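Local atomic coordinates of probable 2-hydroxyhepta-2,4-diene-1,7-dioate isomerase (Thermus thermophilus, PDB entry 2DFU), a protein that probably catalyses the isomerisation of 2-hydroxyhepta-2,4-diene-1,7-dioate as a metal-dependent member of the fumarylacetoacetate hydrolase family. Residues Lys2-Asn7 with Glu17-Thr22; Ala45-Ile50 with Asn84-Pro89; Gly90-Pro95 with Thr251-Ile256; Leu168-Trp173 with Leu222-Thr227. All coordinates share one frame; numbering follows the deposited sequence.

How the contacts relate
From the N terminus, contact 1 closes a short loop of nine residues within the Rv2993c-like N-terminal region, bringing together the first and third strands. Contact 2 follows in series, closing a loop of 33 residues, and brings the chain ahead of strand 50-53 against strand 86-87. Contact 3 opens just after it and closes the longest loop, since 155 residues separate Pro95 from Thr251 on strand 250-259. Contact 4, closing a loop of 48 residues, is nested inside that one, and no two contacts cross. Trp173 of contact 4 packs on Lys2 and Leu4 of contact 1, and Asp223 of contact 4 forms a salt bridge with Lys49 of contact 2. Leu252 of contact 3 rests on Pro89 of contact 2.

Contact 1 (Lys2-Asn7 with Glu17-Thr22); sequences KILRFN and ELVLET
Val19 fills the angle between Phe6 and Leu4, one methyl mainly on the ring of Phe6, the other mainly on Leu4. The arrangement belongs to an antiparallel meander in the N-terminal region: strand 2-6 and strand 18-22 both pair with the intervening strand 10-15. They do not pair with each other. Their short axes come no nearer than 8.8 Å and run at 78° to one another, so only side chains bridge the space, and no hydrogen bond passes between the two segments.

The tight part is the face of Phe6. Val19 CG1 lies 3.9 Å from the centroid of the Phe6 ring, 26° off its normal, a CH-pi contact displaced toward the rim; the nearest ring atom, Phe6 CE1, is 3.5 Å from that methyl. Phe6 reaches this place because its CG sits between the backbone N and the carbonyl carbon (chi1 62°), which swings the ring toward strand 18-22. The other methyl, Val19 CG2, meets Leu4 CD1 at 3.9 Å, the two side chains crossing at a slant. Tyr34 adds an edge-to-face partner to Phe6.

Packing thins out along strand 18-22. Leu20, on the side turned away from strand 2-6, is partly exposed, and Glu17, in the loop just before the strand, is exposed. Glu21 is buried and touches the ring only through its aliphatic base, while its carboxylate is engaged elsewhere, in salt bridges with Arg32 and Arg10. At the edge of the ring, near its plane, Glu21 CB stands 4.2 Å from Phe6 CZ.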
loop_
_atom_site.group_PDB
_atom_site.type_symbol
_atom_site.label_atom_id
_atom_site.label_comp_id
_atom_site.label_asym_id
_atom_site.label_seq_id
_atom_site.Cartn_x
_atom_site.Cartn_y
_atom_site.Cartn_z
ATOM N N LYS A 2 14.592 -19.170 11.971
ATOM C CA LYS A 2 14.111 -18.842 10.637
ATOM C C LYS A 2 12.627 -19.143 10.515
ATOM O O LYS A 2 12.189 -20.269 10.728
ATOM C CB LYS A 2 14.883 -19.633 9.572
ATOM C CG LYS A 2 16.168 -18.969 9.054
ATOM C CD LYS A 2 17.286 -18.994 10.060
ATOM C CE LYS A 2 18.642 -18.679 9.423
ATOM N NZ LYS A 2 18.884 -17.230 9.201
ATOM N N ILE A 3 11.852 -18.124 10.174
ATOM C CA ILE A 3 10.412 -18.276 10.009
ATOM C C ILE A 3 10.081 -18.098 8.532
ATOM O O ILE A 3 10.560 -17.159 7.893
ATOM C CB ILE A 3 9.644 -17.211 10.835
ATOM C CG1 ILE A 3 9.663 -17.600 12.319
ATOM C CG2 ILE A 3 8.218 -17.051 10.304
ATOM C CD1 ILE A 3 8.952 -16.606 13.222
ATOM N N LEU A 4 9.266 -18.995 7.986
ATOM C CA LEU A 4 8.900 -18.884 6.577
ATOM C C LEU A 4 7.418 -19.096 6.308
ATOM O O LEU A 4 6.677 -19.565 7.168
ATOM C CB LEU A 4 9.692 -19.888 5.736
ATOM C CG LEU A 4 9.387 -21.362 6.015
ATOM C CD1 LEU A 4 9.689 -22.214 4.783
ATOM C CD2 LEU A 4 10.201 -21.823 7.207
ATOM N N ARG A 5 6.995 -18.713 5.109
ATOM C CA ARG A 5 5.613 -18.899 4.662
ATOM C C ARG A 5 5.738 -19.796 3.449
ATOM O O ARG A 5 6.615 -19.581 2.619
ATOM C CB ARG A 5 4.966 -17.581 4.227
ATOM C CG ARG A 5 4.295 -16.811 5.336
ATOM C CD ARG A 5 3.623 -15.557 4.783
ATOM N NE ARG A 5 2.370 -15.843 4.091
ATOM C CZ ARG A 5 2.135 -15.598 2.804
ATOM N NH1 ARG A 5 3.069 -15.065 2.029
ATOM N NH2 ARG A 5 0.936 -15.855 2.299
ATOM N N PHE A 6 4.867 -20.788 3.333
ATOM C CA PHE A 6 4.950 -21.704 2.209
ATOM C C PHE A 6 3.597 -22.277 1.794
ATOM O O PHE A 6 2.608 -22.174 2.522
ATOM C CB PHE A 6 5.897 -22.852 2.557
ATOM C CG PHE A 6 5.441 -23.670 3.723
ATOM C CD1 PHE A 6 5.590 -23.199 5.022
ATOM C CD2 PHE A 6 4.814 -24.898 3.522
ATOM C CE1 PHE A 6 5.117 -23.932 6.106
ATOM C CE2 PHE A 6 4.336 -25.639 4.597
ATOM C CZ PHE A 6 4.487 -25.154 5.897
ATOM N N ASN A 7 3.575 -22.883 0.611
ATOM C CA ASN A 7 2.372 -23.495 0.060
ATOM C C ASN A 7 1.150 -22.584 0.139
ATOM O O ASN A 7 1.206 -21.450 -0.315
ATOM C CB ASN A 7 2.110 -24.833 0.758
ATOM C CG ASN A 7 3.174 -25.875 0.427
ATOM O OD1 ASN A 7 4.069 -25.627 -0.387
ATOM N ND2 ASN A 7 3.078 -27.045 1.052
ATOM N N GLU A 17 16.896 -29.040 6.905
ATOM C CA GLU A 17 16.176 -29.162 5.648
ATOM C C GLU A 17 14.684 -29.409 5.878
ATOM O O GLU A 17 13.940 -29.639 4.928
ATOM C CB GLU A 17 16.745 -30.314 4.824
ATOM C CG GLU A 17 16.620 -31.653 5.509
ATOM C CD GLU A 17 16.525 -32.796 4.522
ATOM O OE1 GLU A 17 15.636 -32.725 3.644
ATOM O OE2 GLU A 17 17.322 -33.760 4.622
ATOM N N LEU A 18 14.253 -29.360 7.132
ATOM C CA LEU A 18 12.851 -29.597 7.465
ATOM C C LEU A 18 12.071 -28.343 7.822
ATOM O O LEU A 18 12.550 -27.496 8.575
ATOM C CB LEU A 18 12.734 -30.577 8.638
ATOM C CG LEU A 18 13.044 -32.057 8.402
ATOM C CD1 LEU A 18 13.091 -32.787 9.740
ATOM C CD2 LEU A 18 11.980 -32.674 7.499
ATOM N N VAL A 19 10.867 -28.239 7.273
ATOM C CA VAL A 19 9.970 -27.130 7.563
ATOM C C VAL A 19 8.943 -27.669 8.551
ATOM O O VAL A 19 8.206 -28.603 8.239
ATOM C CB VAL A 19 9.222 -26.650 6.305
ATOM C CG1 VAL A 19 8.191 -25.592 6.688
ATOM C CG2 VAL A 19 10.210 -26.083 5.294
ATOM N N LEU A 20 8.908 -27.096 9.748
ATOM C CA LEU A 20 7.960 -27.533 10.761
ATOM C C LEU A 20 6.857 -26.488 10.811
ATOM O O LEU A 20 7.095 -25.345 11.193
ATOM C CB LEU A 20 8.676 -27.659 12.110
ATOM C CG LEU A 20 9.917 -28.548 11.941
ATOM C CD1 LEU A 20 10.873 -28.375 13.101
ATOM C CD2 LEU A 20 9.480 -29.988 11.788
ATOM N N GLU A 21 5.654 -26.881 10.405
ATOM C CA GLU A 21 4.527 -25.960 10.370
ATOM C C GLU A 21 4.095 -25.458 11.740
ATOM O O GLU A 21 4.125 -26.190 12.736
ATOM C CB GLU A 21 3.326 -26.599 9.666
ATOM C CG GLU A 21 2.122 -25.673 9.602
ATOM C CD GLU A 21 0.887 -26.328 9.019
ATOM O OE1 GLU A 21 0.542 -27.457 9.427
ATOM O OE2 GLU A 21 0.247 -25.700 8.156
ATOM N N THR A 22 3.684 -24.195 11.770
ATOM C CA THR A 22 3.233 -23.549 12.991
ATOM C C THR A 22 1.915 -22.822 12.756
ATOM O O THR A 22 1.545 -22.524 11.619
ATOM C CB THR A 22 4.254 -22.516 13.494
ATOM O OG1 THR A 22 4.529 -21.570 12.451
ATOM C CG2 THR A 22 5.548 -23.203 13.923
#

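Contact 2 (Ala45-Ile50 with Asn84-Pro89); sequences ATPTKI and NALARP
Leu86 divides its two methyl groups between Pro47 and Ile50. Its CG lies anti to the carbonyl carbon and beside the backbone N (chi1 -66°), and with chi2 at 171° the fork opens toward segment 45-50. Leu86 CD1 meets the pyrrolidine ring at Pro47 CG, 3.9 Å away, with Pro47 CD almost as near. The other branch, Leu86 CD2, approaches Ile50 CD1 at 4.1 Å. Ile50 projects CG1 beside its backbone N, leaving CG2 anti to it, and its extended CG1 arm (chi2 152°) carries CD1 obliquely across the leucine fork; the same methyl lies 4.1 Å from Leu86 CG.

In the fumarylacetoacetate hydrolase fold of this chain, the link between strands 41-42 and 50-53 is thus set against strand 86-87, which runs parallel to strand 168-175. Leu168 and Leu170 of that strand also touch Leu86, while Val224 packs on both Pro47 and Ile50. Cutting Leu86 back to an alanine is likely to leave the Pro47 ring and Ile50 CD1 facing a gap, both branches that meet them being gone. Near the same segments, Thr48 and Lys49 pack on Pro83 and Asn84 of the second subunit.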
loop_
_atom_site.group_PDB
_atom_site.type_symbol
_atom_site.label_atom_id
_atom_site.label_comp_id
_atom_site.label_asym_id
_atom_site.label_seq_id
_atom_site.Cartn_x
_atom_site.Cartn_y
_atom_site.Cartn_z
ATOM N N ALA A 45 5.853 -12.652 4.629
ATOM C CA ALA A 45 4.995 -11.630 5.217
ATOM C C ALA A 45 3.742 -11.435 4.375
ATOM O O ALA A 45 3.706 -11.828 3.216
ATOM C CB ALA A 45 5.754 -10.302 5.327
ATOM N N THR A 46 2.723 -10.828 4.980
ATOM C CA THR A 46 1.450 -10.508 4.315
ATOM C C THR A 46 1.180 -9.058 4.732
ATOM O O THR A 46 0.265 -8.782 5.504
ATOM C CB THR A 46 0.295 -11.408 4.827
ATOM O OG1 THR A 46 0.309 -11.429 6.259
ATOM C CG2 THR A 46 0.445 -12.827 4.311
ATOM N N PRO A 47 1.987 -8.117 4.218
ATOM C CA PRO A 47 1.906 -6.680 4.507
ATOM C C PRO A 47 0.685 -5.911 4.037
ATOM O O PRO A 47 0.169 -6.156 2.953
ATOM C CB PRO A 47 3.180 -6.136 3.869
ATOM C CG PRO A 47 3.312 -6.994 2.651
ATOM C CD PRO A 47 3.019 -8.382 3.194
ATOM N N THR A 48 0.226 -4.975 4.867
ATOM C CA THR A 48 -0.895 -4.132 4.492
ATOM C C THR A 48 -0.277 -3.062 3.600
ATOM O O THR A 48 -0.960 -2.425 2.803
ATOM C CB THR A 48 -1.546 -3.445 5.714
ATOM O OG1 THR A 48 -0.603 -2.553 6.328
ATOM C CG2 THR A 48 -2.011 -4.489 6.728
ATOM N N LYS A 49 1.032 -2.878 3.744
ATOM C CA LYS A 49 1.772 -1.900 2.950
ATOM C C LYS A 49 3.277 -2.117 3.084
ATOM O O LYS A 49 3.737 -2.762 4.023
ATOM C CB LYS A 49 1.408 -0.477 3.386
ATOM C CG LYS A 49 1.709 -0.171 4.843
ATOM C CD LYS A 49 1.249 1.239 5.201
ATOM C CE LYS A 49 1.540 1.566 6.660
ATOM N NZ LYS A 49 0.756 0.686 7.556
ATOM N N ILE A 50 4.038 -1.576 2.140
ATOM C CA ILE A 50 5.492 -1.721 2.144
ATOM C C ILE A 50 6.133 -0.343 2.071
ATOM O O ILE A 50 5.993 0.364 1.072
ATOM C CB ILE A 50 5.936 -2.581 0.947
ATOM C CG1 ILE A 50 5.319 -3.979 1.082
ATOM C CG2 ILE A 50 7.459 -2.668 0.878
ATOM C CD1 ILE A 50 5.097 -4.682 -0.233
ATOM N N ASN A 84 1.239 -5.885 -4.575
ATOM C CA ASN A 84 1.326 -6.486 -5.905
ATOM C C ASN A 84 2.784 -6.631 -6.364
ATOM O O ASN A 84 3.084 -7.436 -7.247
ATOM C CB ASN A 84 0.574 -5.632 -6.923
ATOM C CG ASN A 84 1.174 -4.239 -7.070
ATOM O OD1 ASN A 84 1.098 -3.419 -6.153
ATOM N ND2 ASN A 84 1.788 -3.974 -8.218
ATOM N N ALA A 85 3.688 -5.855 -5.769
ATOM C CA ALA A 85 5.099 -5.915 -6.140
ATOM C C ALA A 85 5.799 -7.161 -5.605
ATOM O O ALA A 85 6.876 -7.520 -6.075
ATOM C CB ALA A 85 5.831 -4.656 -5.638
ATOM N N LEU A 86 5.193 -7.818 -4.620
ATOM C CA LEU A 86 5.796 -9.007 -4.036
ATOM C C LEU A 86 5.958 -10.150 -5.034
ATOM O O LEU A 86 5.055 -10.454 -5.819
ATOM C CB LEU A 86 4.978 -9.473 -2.835
ATOM C CG LEU A 86 4.991 -8.499 -1.655
ATOM C CD1 LEU A 86 3.985 -8.939 -0.613
ATOM C CD2 LEU A 86 6.390 -8.436 -1.066
ATOM N N ALA A 87 7.126 -10.781 -4.999
ATOM C CA ALA A 87 7.419 -11.895 -5.887
ATOM C C ALA A 87 8.074 -13.007 -5.075
ATOM O O ALA A 87 8.931 -12.739 -4.235
ATOM C CB ALA A 87 8.340 -11.433 -7.006
ATOM N N ARG A 88 7.665 -14.249 -5.322
ATOM C CA ARG A 88 8.200 -15.401 -4.601
ATOM C C ARG A 88 9.708 -15.546 -4.706
ATOM O O ARG A 88 10.291 -15.347 -5.766
ATOM C CB ARG A 88 7.558 -16.706 -5.094
ATOM C CG ARG A 88 6.063 -16.827 -4.835
ATOM C CD ARG A 88 5.565 -18.207 -5.228
ATOM N NE ARG A 88 5.719 -18.428 -6.663
ATOM C CZ ARG A 88 4.860 -17.988 -7.574
ATOM N NH1 ARG A 88 3.778 -17.313 -7.194
ATOM N NH2 ARG A 88 5.088 -18.206 -8.861
ATOM N N PRO A 89 10.359 -15.896 -3.589
ATOM C CA PRO A 89 11.805 -16.082 -3.541
ATOM C C PRO A 89 12.140 -17.484 -4.035
ATOM O O PRO A 89 11.367 -18.423 -3.841
ATOM C CB PRO A 89 12.116 -15.932 -2.058
ATOM C CG PRO A 89 10.911 -16.576 -1.425
ATOM C CD PRO A 89 9.768 -16.012 -2.242
#

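Contact 3 (Gly90-Pro95 with Thr251-Ile256); sequences GNPRDP and TLFTLI
Phe253 leans on the loop 90-95 from its first side-chain carbon outward. Phe253 CB lies 4.0 Å from Pro95 CB and close to Gly90 CA as well. With CG beside the backbone N (chi1 -65°), the ring turns one face to the proline: Phe253 CG and Pro95 CB are 3.7 Å apart, and Pro95 CB stands 22° off the ring normal in a CH-pi contact that also takes in CD1 and, more loosely, CE1. On the other flank Phe253 CD2 comes within 4.1 Å of Gly90 O, which lies at the ring edge near its plane. Farther out, Phe253 CE2 passes Pro92 CA at 4.2 Å. Thr251 CG2 of its own strand sits over the opposite face, toward the rim, and Trp96 meets the ring edge-to-face.

The loop holds its shape through a type I beta turn from Asn91 to Asp94, combined with an Asx turn in which Asn91 OD1 accepts from Arg93 N at 2.9 Å. It is joined to strand 250-259 by a hydrogen bond from Gly90 N to Phe253 O, 2.8 Å long with an N-H...O angle of 159°. A serine in place of Phe253 would probably strip Pro95 and Pro92 of their aromatic partner and open a gap beneath the loop. One water donates to Gly90 O and Thr251 O and accepts from Phe253 N at 2.8 Å, bridging loop and strand beside the direct bond.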
loop_
_atom_site.group_PDB
_atom_site.type_symbol
_atom_site.label_atom_id
_atom_site.label_comp_id
_atom_site.label_asym_id
_atom_site.label_seq_id
_atom_site.Cartn_x
_atom_site.Cartn_y
_atom_site.Cartn_z
ATOM N N GLY A 90 13.287 -17.632 -4.676
ATOM C CA GLY A 90 13.663 -18.952 -5.126
ATOM C C GLY A 90 13.928 -19.839 -3.921
ATOM O O GLY A 90 14.513 -19.395 -2.929
ATOM N N ASN A 91 13.465 -21.083 -3.997
ATOM C CA ASN A 91 13.678 -22.072 -2.943
ATOM C C ASN A 91 15.170 -22.447 -3.007
ATOM O O ASN A 91 15.668 -22.842 -4.062
ATOM C CB ASN A 91 12.815 -23.304 -3.233
ATOM C CG ASN A 91 12.828 -24.314 -2.106
ATOM O OD1 ASN A 91 13.886 -24.704 -1.610
ATOM N ND2 ASN A 91 11.644 -24.757 -1.707
ATOM N N PRO A 92 15.901 -22.318 -1.887
ATOM C CA PRO A 92 17.333 -22.648 -1.854
ATOM C C PRO A 92 17.695 -24.063 -2.326
ATOM O O PRO A 92 18.850 -24.339 -2.653
ATOM C CB PRO A 92 17.706 -22.409 -0.393
ATOM C CG PRO A 92 16.804 -21.285 -0.013
ATOM C CD PRO A 92 15.477 -21.724 -0.606
ATOM N N ARG A 93 16.716 -24.957 -2.360
ATOM C CA ARG A 93 16.973 -26.324 -2.810
ATOM C C ARG A 93 16.919 -26.440 -4.342
ATOM O O ARG A 93 17.327 -27.456 -4.904
ATOM C CB ARG A 93 15.973 -27.279 -2.162
ATOM C CG ARG A 93 15.992 -27.217 -0.636
ATOM C CD ARG A 93 17.337 -27.664 -0.043
ATOM N NE ARG A 93 17.595 -29.086 -0.273
ATOM C CZ ARG A 93 18.115 -29.914 0.634
ATOM N NH1 ARG A 93 18.441 -29.465 1.843
ATOM N NH2 ARG A 93 18.297 -31.197 0.338
ATOM N N ASP A 94 16.421 -25.393 -5.002
ATOM C CA ASP A 94 16.324 -25.312 -6.471
ATOM C C ASP A 94 15.963 -23.861 -6.819
ATOM O O ASP A 94 14.872 -23.574 -7.303
ATOM C CB ASP A 94 15.254 -26.275 -7.004
ATOM C CG ASP A 94 15.057 -26.160 -8.511
ATOM O OD1 ASP A 94 16.000 -25.729 -9.213
ATOM O OD2 ASP A 94 13.958 -26.509 -8.998
ATOM N N PRO A 95 16.908 -22.933 -6.584
ATOM C CA PRO A 95 16.844 -21.483 -6.799
ATOM C C PRO A 95 16.228 -20.984 -8.091
ATOM O O PRO A 95 15.134 -20.422 -8.105
ATOM C CB PRO A 95 18.304 -21.045 -6.692
ATOM C CG PRO A 95 18.929 -22.088 -5.848
ATOM C CD PRO A 95 18.303 -23.348 -6.353
ATOM N N THR A 251 19.851 -16.122 1.853
ATOM C CA THR A 251 20.116 -15.666 0.503
ATOM C C THR A 251 18.848 -15.641 -0.325
ATOM O O THR A 251 18.143 -16.638 -0.423
ATOM C CB THR A 251 21.134 -16.573 -0.198
ATOM O OG1 THR A 251 22.340 -16.618 0.575
ATOM C CG2 THR A 251 21.445 -16.041 -1.585
ATOM N N LEU A 252 18.563 -14.485 -0.911
ATOM C CA LEU A 252 17.398 -14.329 -1.759
ATOM C C LEU A 252 17.787 -14.610 -3.208
ATOM O O LEU A 252 18.703 -13.984 -3.747
ATOM C CB LEU A 252 16.853 -12.910 -1.649
ATOM C CG LEU A 252 15.784 -12.477 -2.658
ATOM C CD1 LEU A 252 14.568 -13.400 -2.583
ATOM C CD2 LEU A 252 15.386 -11.032 -2.359
ATOM N N PHE A 253 17.086 -15.549 -3.829
ATOM C CA PHE A 253 17.334 -15.903 -5.220
ATOM C C PHE A 253 16.168 -15.417 -6.080
ATOM O O PHE A 253 15.007 -15.677 -5.769
ATOM C CB PHE A 253 17.451 -17.420 -5.370
ATOM C CG PHE A 253 18.630 -18.013 -4.661
ATOM C CD1 PHE A 253 19.893 -18.003 -5.253
ATOM C CD2 PHE A 253 18.478 -18.609 -3.412
ATOM C CE1 PHE A 253 20.988 -18.587 -4.616
ATOM C CE2 PHE A 253 19.566 -19.193 -2.767
ATOM C CZ PHE A 253 20.827 -19.183 -3.376
ATOM N N THR A 254 16.475 -14.706 -7.153
ATOM C CA THR A 254 15.438 -14.230 -8.049
ATOM C C THR A 254 16.020 -14.106 -9.450
ATOM O O THR A 254 17.224 -14.280 -9.648
ATOM C CB THR A 254 14.867 -12.865 -7.593
ATOM O OG1 THR A 254 13.731 -12.537 -8.398
ATOM C CG2 THR A 254 15.901 -11.775 -7.743
ATOM N N LEU A 255 15.171 -13.820 -10.429
ATOM C CA LEU A 255 15.648 -13.692 -11.797
ATOM C C LEU A 255 14.729 -12.848 -12.663
ATOM O O LEU A 255 13.534 -12.698 -12.381
ATOM C CB LEU A 255 15.836 -15.081 -12.422
ATOM C CG LEU A 255 14.620 -15.994 -12.592
ATOM C CD1 LEU A 255 13.709 -15.455 -13.680
ATOM C CD2 LEU A 255 15.089 -17.377 -12.975
ATOM N N ILE A 256 15.299 -12.299 -13.727
ATOM C CA ILE A 256 14.546 -11.468 -14.640
ATOM C C ILE A 256 14.016 -12.293 -15.801
ATOM O O ILE A 256 14.754 -13.059 -16.429
ATOM C CB ILE A 256 15.418 -10.338 -15.188
ATOM C CG1 ILE A 256 16.155 -9.658 -14.035
ATOM C CG2 ILE A 256 14.547 -9.323 -15.927
ATOM C CD1 ILE A 256 15.227 -9.087 -12.963
HETATM O O HOH W 1 15.581 -16.987 -1.979
#

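Contact 4 (Leu168-Trp173 with Leu222-Thr227); sequences LPLGPW and LDVVLT
Leu168 and Leu170 face Leu226 and Val224 in two matched apolar pairs near the centre of the chain. They belong to the buried core of the fumarylacetoacetate hydrolase domain, where strand 168-175 lies across from strand 224-226. The strands are not hydrogen-bonded partners: the CA atoms of Leu170 and Val224 are 9.7 Å apart, and those of Leu168 and Leu226 are 10.1 Å apart, a spacing that side chains alone span. The pairing runs in reverse order, Leu168 with Leu226 and Leu170 with Val224.

In each pair the side chains slide past one another in opposite directions, so the contact is made by methyl groups alongside each other. Leu168 CD1 meets Leu226 CD1 at 3.8 Å. The two CD1 atoms reach each other across the gap from different torsions, Leu168 with its CG opposite the backbone N (chi1 -174°) and Leu226 with its CG beside the N (chi1 -54°). Leu170 CD2 and Val224 CG2 are 4.0 Å apart, and Val224 offers the methyl that lies anti to its carbonyl carbon. The residues between, Pro169 and Val225, face elsewhere: Val225 packs on helix 206-214.

Strands 111-121 and 137-148 also border the pairs, with Ala118 touching both Leu170 and Leu226, and Ala143 touching Leu168 and Leu170. Beyond Leu170 the chain turns a corner at Pro172, whose preceding peptide is cis. Gly171 takes backbone angles at which a side chain would press on the preceding carbonyl O. At the corner itself, Pro172 CG sits 3.3 Å above the ring plane of Trp173, over its centre.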
loop_
_atom_site.group_PDB
_atom_site.type_symbol
_atom_site.label_atom_id
_atom_site.label_comp_id
_atom_site.label_asym_id
_atom_site.label_seq_id
_atom_site.Cartn_x
_atom_site.Cartn_y
_atom_site.Cartn_z
ATOM N N LEU A 168 9.224 -6.558 -6.266
ATOM C CA LEU A 168 9.756 -6.779 -4.930
ATOM C C LEU A 168 9.950 -8.237 -4.529
ATOM O O LEU A 168 9.158 -8.795 -3.762
ATOM C CB LEU A 168 8.893 -6.077 -3.869
ATOM C CG LEU A 168 9.470 -6.148 -2.442
ATOM C CD1 LEU A 168 10.830 -5.448 -2.390
ATOM C CD2 LEU A 168 8.505 -5.511 -1.454
ATOM N N PRO A 169 10.983 -8.892 -5.079
ATOM C CA PRO A 169 11.217 -10.289 -4.698
ATOM C C PRO A 169 11.521 -10.194 -3.197
ATOM O O PRO A 169 12.236 -9.282 -2.774
ATOM C CB PRO A 169 12.457 -10.661 -5.511
ATOM C CG PRO A 169 12.293 -9.852 -6.763
ATOM C CD PRO A 169 11.834 -8.503 -6.222
ATOM N N LEU A 170 10.983 -11.104 -2.389
ATOM C CA LEU A 170 11.217 -11.023 -0.949
ATOM C C LEU A 170 11.347 -12.400 -0.315
ATOM O O LEU A 170 10.493 -13.262 -0.515
ATOM C CB LEU A 170 10.065 -10.259 -0.281
ATOM C CG LEU A 170 10.225 -9.873 1.193
ATOM C CD1 LEU A 170 11.039 -8.590 1.292
ATOM C CD2 LEU A 170 8.860 -9.667 1.821
ATOM N N GLY A 171 12.411 -12.595 0.460
ATOM C CA GLY A 171 12.629 -13.880 1.107
ATOM C C GLY A 171 14.098 -14.142 1.410
ATOM O O GLY A 171 14.881 -13.201 1.514
ATOM N N PRO A 172 14.512 -15.412 1.549
ATOM C CA PRO A 172 13.713 -16.642 1.448
ATOM C C PRO A 172 12.863 -16.847 2.695
ATOM O O PRO A 172 11.875 -17.586 2.696
ATOM C CB PRO A 172 14.782 -17.721 1.339
ATOM C CG PRO A 172 15.825 -17.201 2.320
ATOM C CD PRO A 172 15.907 -15.725 1.920
ATOM N N TRP A 173 13.284 -16.201 3.770
ATOM C CA TRP A 173 12.575 -16.321 5.020
ATOM C C TRP A 173 13.041 -15.222 5.942
ATOM O O TRP A 173 13.880 -14.400 5.600
ATOM C CB TRP A 173 12.846 -17.698 5.647
ATOM C CG TRP A 173 14.254 -18.137 5.440
ATOM C CD1 TRP A 173 15.415 -17.544 5.981
ATOM C CD2 TRP A 173 14.690 -19.333 4.748
ATOM N NE1 TRP A 173 16.544 -18.244 5.688
ATOM C CE2 TRP A 173 16.104 -19.403 4.874
ATOM C CE3 TRP A 173 14.027 -20.321 4.036
ATOM C CZ2 TRP A 173 16.806 -20.434 4.284
ATOM C CZ3 TRP A 173 14.725 -21.361 3.447
ATOM C CH2 TRP A 173 16.129 -21.413 3.565
ATOM N N LEU A 222 3.245 -7.466 10.415
ATOM C CA LEU A 222 3.612 -8.061 9.135
ATOM C C LEU A 222 3.838 -7.072 7.982
ATOM O O LEU A 222 4.026 -7.482 6.836
ATOM C CB LEU A 222 2.603 -9.152 8.747
ATOM C CG LEU A 222 2.467 -10.240 9.830
ATOM C CD1 LEU A 222 1.532 -11.349 9.354
ATOM C CD2 LEU A 222 3.833 -10.819 10.162
ATOM N N ASP A 223 3.825 -5.770 8.274
ATOM C CA ASP A 223 4.130 -4.784 7.234
ATOM C C ASP A 223 5.623 -4.965 6.969
ATOM O O ASP A 223 6.356 -5.441 7.835
ATOM C CB ASP A 223 3.893 -3.350 7.713
ATOM C CG ASP A 223 2.468 -2.886 7.497
ATOM O OD1 ASP A 223 1.708 -3.583 6.798
ATOM O OD2 ASP A 223 2.116 -1.808 8.015
ATOM N N VAL A 224 6.071 -4.580 5.781
ATOM C CA VAL A 224 7.473 -4.715 5.418
ATOM C C VAL A 224 8.111 -3.335 5.244
ATOM O O VAL A 224 7.490 -2.411 4.710
ATOM C CB VAL A 224 7.619 -5.536 4.098
ATOM C CG1 VAL A 224 9.048 -5.504 3.604
ATOM C CG2 VAL A 224 7.183 -6.977 4.335
ATOM N N VAL A 225 9.341 -3.189 5.717
ATOM C CA VAL A 225 10.054 -1.920 5.584
ATOM C C VAL A 225 11.415 -2.218 4.976
ATOM O O VAL A 225 12.130 -3.094 5.472
ATOM C CB VAL A 225 10.254 -1.237 6.967
ATOM C CG1 VAL A 225 11.068 0.037 6.812
ATOM C CG2 VAL A 225 8.895 -0.923 7.603
ATOM N N LEU A 226 11.756 -1.523 3.891
ATOM C CA LEU A 226 13.047 -1.714 3.226
ATOM C C LEU A 226 14.016 -0.656 3.747
ATOM O O LEU A 226 13.641 0.504 3.922
ATOM C CB LEU A 226 12.901 -1.593 1.704
ATOM C CG LEU A 226 11.848 -2.477 1.021
ATOM C CD1 LEU A 226 12.084 -2.457 -0.492
ATOM C CD2 LEU A 226 11.918 -3.899 1.538
ATOM N N THR A 227 15.265 -1.049 3.975
ATOM C CA THR A 227 16.255 -0.139 4.539
ATOM C C THR A 227 17.313 0.490 3.620
ATOM O O THR A 227 18.388 0.872 4.088
ATOM C CB THR A 227 16.976 -0.837 5.699
ATOM O OG1 THR A 227 17.694 -1.972 5.201
ATOM C CG2 THR A 227 15.967 -1.321 6.726
#